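Local coordinates for protein RNA-dependent RNA Polymerase (Bombyx mori cytoplasmic polyhedrosis virus, PDB 6TZ0) that transcribes the double-stranded viral RNA genome conservatively into plus strands and probably copies plus strands into minus strands during genome replication, as an RNA-dependent RNA polymerase, at residues Q137-F142 and F344-T349. Sequence-based numbering, arbitrary orientation.
Sequences QRKSRF and FLATLT
K139 reaches across to the backbone of F344 and the methyl of A346. Its side chain runs straight from CB to CE and bends only at the last torsion (chi4 -68°), which turns NZ over A346. The close part is small. K139 CE lies 3.3 Å from F344 O, and CD comes to 3.5 Å from the same oxygen. K139 NZ sits 3.5 Å from A346 CB but 4.1 Å from F344 O. Methylene groups meeting a carbonyl and a methyl make this mostly a van der Waals contact.

The F344 side chain is held more loosely. K139 CD stays 4.5 Å from F344 CB, and the end of R141 comes no nearer than 4.7 Å, from NH2 to CZ at the end of the F344 ring. The three touching residues are all partly exposed, and only 152 Å² is buried in total.

The contact joins two interhelical loops. A346 also touches Q480, and its side chain lies about 10 Å from that of the UTP-binding R485. R141 forms a salt bridge with E759 of helix 754-766. Loop 137-142 links helices 121-134 and 145-160, while L348 occupies the N-cap position of helix 349-356 and its side chain packs on helix 121-134.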
ATOM      1  N   GLN A 137      12.130   8.894 -19.401  1.00 46.72           N
ATOM      2  CA  GLN A 137      11.392   8.508 -20.593  1.00 46.72           C
ATOM      3  C   GLN A 137      11.678   7.096 -21.075  1.00 46.72           C
ATOM      4  O   GLN A 137      10.854   6.544 -21.807  1.00 46.72           O
ATOM      5  CB  GLN A 137      11.655   9.486 -21.740  1.00 46.72           C
ATOM      6  CG  GLN A 137      10.967  10.818 -21.577  1.00 46.72           C
ATOM      7  CD  GLN A 137      11.145  11.705 -22.787  1.00 46.72           C
ATOM      8  OE1 GLN A 137      11.852  11.351 -23.726  1.00 46.72           O
ATOM      9  NE2 GLN A 137      10.498  12.862 -22.777  1.00 46.72           N
ATOM     10  N   ARG A 138      12.800   6.484 -20.708  1.00 51.72           N
ATOM     11  CA  ARG A 138      13.044   5.124 -21.178  1.00 51.72           C
ATOM     12  C   ARG A 138      12.244   4.146 -20.320  1.00 51.72           C
ATOM     13  O   ARG A 138      12.541   3.923 -19.142  1.00 51.72           O
ATOM     14  CB  ARG A 138      14.539   4.804 -21.246  1.00 51.72           C
ATOM     15  CG  ARG A 138      15.391   4.960 -20.008  1.00 51.72           C
ATOM     16  CD  ARG A 138      16.835   4.682 -20.358  1.00 51.72           C
ATOM     17  NE  ARG A 138      17.086   3.292 -20.723  1.00 51.72           N
ATOM     18  CZ  ARG A 138      17.426   2.349 -19.853  1.00 51.72           C
ATOM     19  NH1 ARG A 138      17.569   2.658 -18.576  1.00 51.72           N
ATOM     20  NH2 ARG A 138      17.646   1.108 -20.261  1.00 51.72           N
ATOM     21  N   LYS A 139      11.177   3.609 -20.909  1.00 49.47           N
ATOM     22  CA  LYS A 139      10.253   2.687 -20.249  1.00 49.47           C
ATOM     23  C   LYS A 139       9.986   1.562 -21.237  1.00 49.47           C
ATOM     24  O   LYS A 139       8.998   1.600 -21.967  1.00 49.47           O
ATOM     25  CB  LYS A 139       8.960   3.388 -19.868  1.00 49.47           C
ATOM     26  CG  LYS A 139       9.080   4.401 -18.784  1.00 49.47           C
ATOM     27  CD  LYS A 139       7.753   5.049 -18.565  1.00 49.47           C
ATOM     28  CE  LYS A 139       7.868   6.076 -17.483  1.00 49.47           C
ATOM     29  NZ  LYS A 139       8.119   5.424 -16.167  1.00 49.47           N
ATOM     30  N   SER A 140      10.841   0.557 -21.246  1.00 47.43           N
ATOM     31  CA  SER A 140      10.703  -0.535 -22.190  1.00 47.43           C
ATOM     32  C   SER A 140      10.625  -1.848 -21.433  1.00 47.43           C
ATOM     33  O   SER A 140      11.344  -2.055 -20.452  1.00 47.43           O
ATOM     34  CB  SER A 140      11.856  -0.552 -23.178  1.00 47.43           C
ATOM     35  OG  SER A 140      13.074  -0.829 -22.522  1.00 47.43           O
ATOM     36  N   ARG A 141       9.747  -2.730 -21.892  1.00 46.34           N
ATOM     37  CA  ARG A 141       9.492  -3.950 -21.148  1.00 46.34           C
ATOM     38  C   ARG A 141      10.440  -5.083 -21.518  1.00 46.34           C
ATOM     39  O   ARG A 141      10.901  -5.809 -20.633  1.00 46.34           O
ATOM     40  CB  ARG A 141       8.037  -4.381 -21.342  1.00 46.34           C
ATOM     41  CG  ARG A 141       7.628  -5.544 -20.455  1.00 46.34           C
ATOM     42  CD  ARG A 141       6.164  -5.862 -20.583  1.00 46.34           C
ATOM     43  NE  ARG A 141       5.312  -4.827 -20.018  1.00 46.34           N
ATOM     44  CZ  ARG A 141       4.922  -4.792 -18.750  1.00 46.34           C
ATOM     45  NH1 ARG A 141       5.295  -5.740 -17.906  1.00 46.34           N
ATOM     46  NH2 ARG A 141       4.144  -3.812 -18.330  1.00 46.34           N
ATOM     47  N   PHE A 142      10.769  -5.246 -22.796  1.00 49.66           N
ATOM     48  CA  PHE A 142      11.476  -6.448 -23.213  1.00 49.66           C
ATOM     49  C   PHE A 142      12.859  -6.177 -23.782  1.00 49.66           C
ATOM     50  O   PHE A 142      13.807  -6.900 -23.458  1.00 49.66           O
ATOM     51  CB  PHE A 142      10.635  -7.216 -24.236  1.00 49.66           C
ATOM     52  CG  PHE A 142       9.332  -7.699 -23.693  1.00 49.66           C
ATOM     53  CD1 PHE A 142       9.294  -8.713 -22.753  1.00 49.66           C
ATOM     54  CD2 PHE A 142       8.141  -7.163 -24.139  1.00 49.66           C
ATOM     55  CE1 PHE A 142       8.097  -9.171 -22.257  1.00 49.66           C
ATOM     56  CE2 PHE A 142       6.941  -7.623 -23.648  1.00 49.66           C
ATOM     57  CZ  PHE A 142       6.921  -8.628 -22.708  1.00 49.66           C
ATOM     58  N   PHE A 344       3.335   4.369 -19.006  1.00 51.05           N
ATOM     59  CA  PHE A 344       3.144   4.770 -17.622  1.00 51.05           C
ATOM     60  C   PHE A 344       3.592   6.213 -17.468  1.00 51.05           C
ATOM     61  O   PHE A 344       4.662   6.599 -17.942  1.00 51.05           O
ATOM     62  CB  PHE A 344       3.908   3.870 -16.655  1.00 51.05           C
ATOM     63  CG  PHE A 344       3.339   2.479 -16.504  1.00 51.05           C
ATOM     64  CD1 PHE A 344       2.206   2.064 -17.178  1.00 51.05           C
ATOM     65  CD2 PHE A 344       3.906   1.609 -15.603  1.00 51.05           C
ATOM     66  CE1 PHE A 344       1.704   0.788 -17.009  1.00 51.05           C
ATOM     67  CE2 PHE A 344       3.409   0.335 -15.424  1.00 51.05           C
ATOM     68  CZ  PHE A 344       2.308  -0.074 -16.125  1.00 51.05           C
ATOM     69  N   LEU A 345       2.762   7.012 -16.823  1.00 50.17           N
ATOM     70  CA  LEU A 345       2.947   8.453 -16.753  1.00 50.17           C
ATOM     71  C   LEU A 345       3.901   8.765 -15.605  1.00 50.17           C
ATOM     72  O   LEU A 345       3.615   8.427 -14.453  1.00 50.17           O
ATOM     73  CB  LEU A 345       1.591   9.130 -16.552  1.00 50.17           C
ATOM     74  CG  LEU A 345       0.617   9.353 -17.721  1.00 50.17           C
ATOM     75  CD1 LEU A 345       0.044   8.088 -18.333  1.00 50.17           C
ATOM     76  CD2 LEU A 345      -0.533  10.189 -17.224  1.00 50.17           C
ATOM     77  N   ALA A 346       5.034   9.393 -15.913  1.00 48.13           N
ATOM     78  CA  ALA A 346       6.063   9.598 -14.904  1.00 48.13           C
ATOM     79  C   ALA A 346       6.911  10.815 -15.216  1.00 48.13           C
ATOM     80  O   ALA A 346       7.378  10.972 -16.344  1.00 48.13           O
ATOM     81  CB  ALA A 346       6.989   8.393 -14.800  1.00 48.13           C
ATOM     82  N   THR A 347       7.130  11.638 -14.196  1.00 45.72           N
ATOM     83  CA  THR A 347       8.129  12.704 -14.207  1.00 45.72           C
ATOM     84  C   THR A 347       8.754  12.798 -12.824  1.00 45.72           C
ATOM     85  O   THR A 347       8.700  11.856 -12.028  1.00 45.72           O
ATOM     86  CB  THR A 347       7.550  14.059 -14.632  1.00 45.72           C
ATOM     87  OG1 THR A 347       6.313  14.301 -13.951  1.00 45.72           O
ATOM     88  CG2 THR A 347       7.420  14.160 -16.136  1.00 45.72           C
ATOM     89  N   LEU A 348       9.403  13.934 -12.564  1.00 44.79           N
ATOM     90  CA  LEU A 348       9.938  14.239 -11.244  1.00 44.79           C
ATOM     91  C   LEU A 348       8.811  14.325 -10.229  1.00 44.79           C
ATOM     92  O   LEU A 348       7.789  14.969 -10.473  1.00 44.79           O
ATOM     93  CB  LEU A 348      10.694  15.569 -11.269  1.00 44.79           C
ATOM     94  CG  LEU A 348      11.958  15.745 -12.107  1.00 44.79           C
ATOM     95  CD1 LEU A 348      12.397  17.194 -12.040  1.00 44.79           C
ATOM     96  CD2 LEU A 348      13.071  14.828 -11.656  1.00 44.79           C
ATOM     97  N   THR A 349       9.009  13.688  -9.075  1.00 45.22           N
ATOM     98  CA  THR A 349       7.981  13.672  -8.046  1.00 45.22           C
ATOM     99  C   THR A 349       7.811  15.013  -7.345  1.00 45.22           C
ATOM    100  O   THR A 349       6.782  15.225  -6.696  1.00 45.22           O
ATOM    101  CB  THR A 349       8.292  12.585  -7.029  1.00 45.22           C
ATOM    102  OG1 THR A 349       7.354  12.651  -5.950  1.00 45.22           O
ATOM    103  CG2 THR A 349       9.668  12.753  -6.519  1.00 45.22           C
TER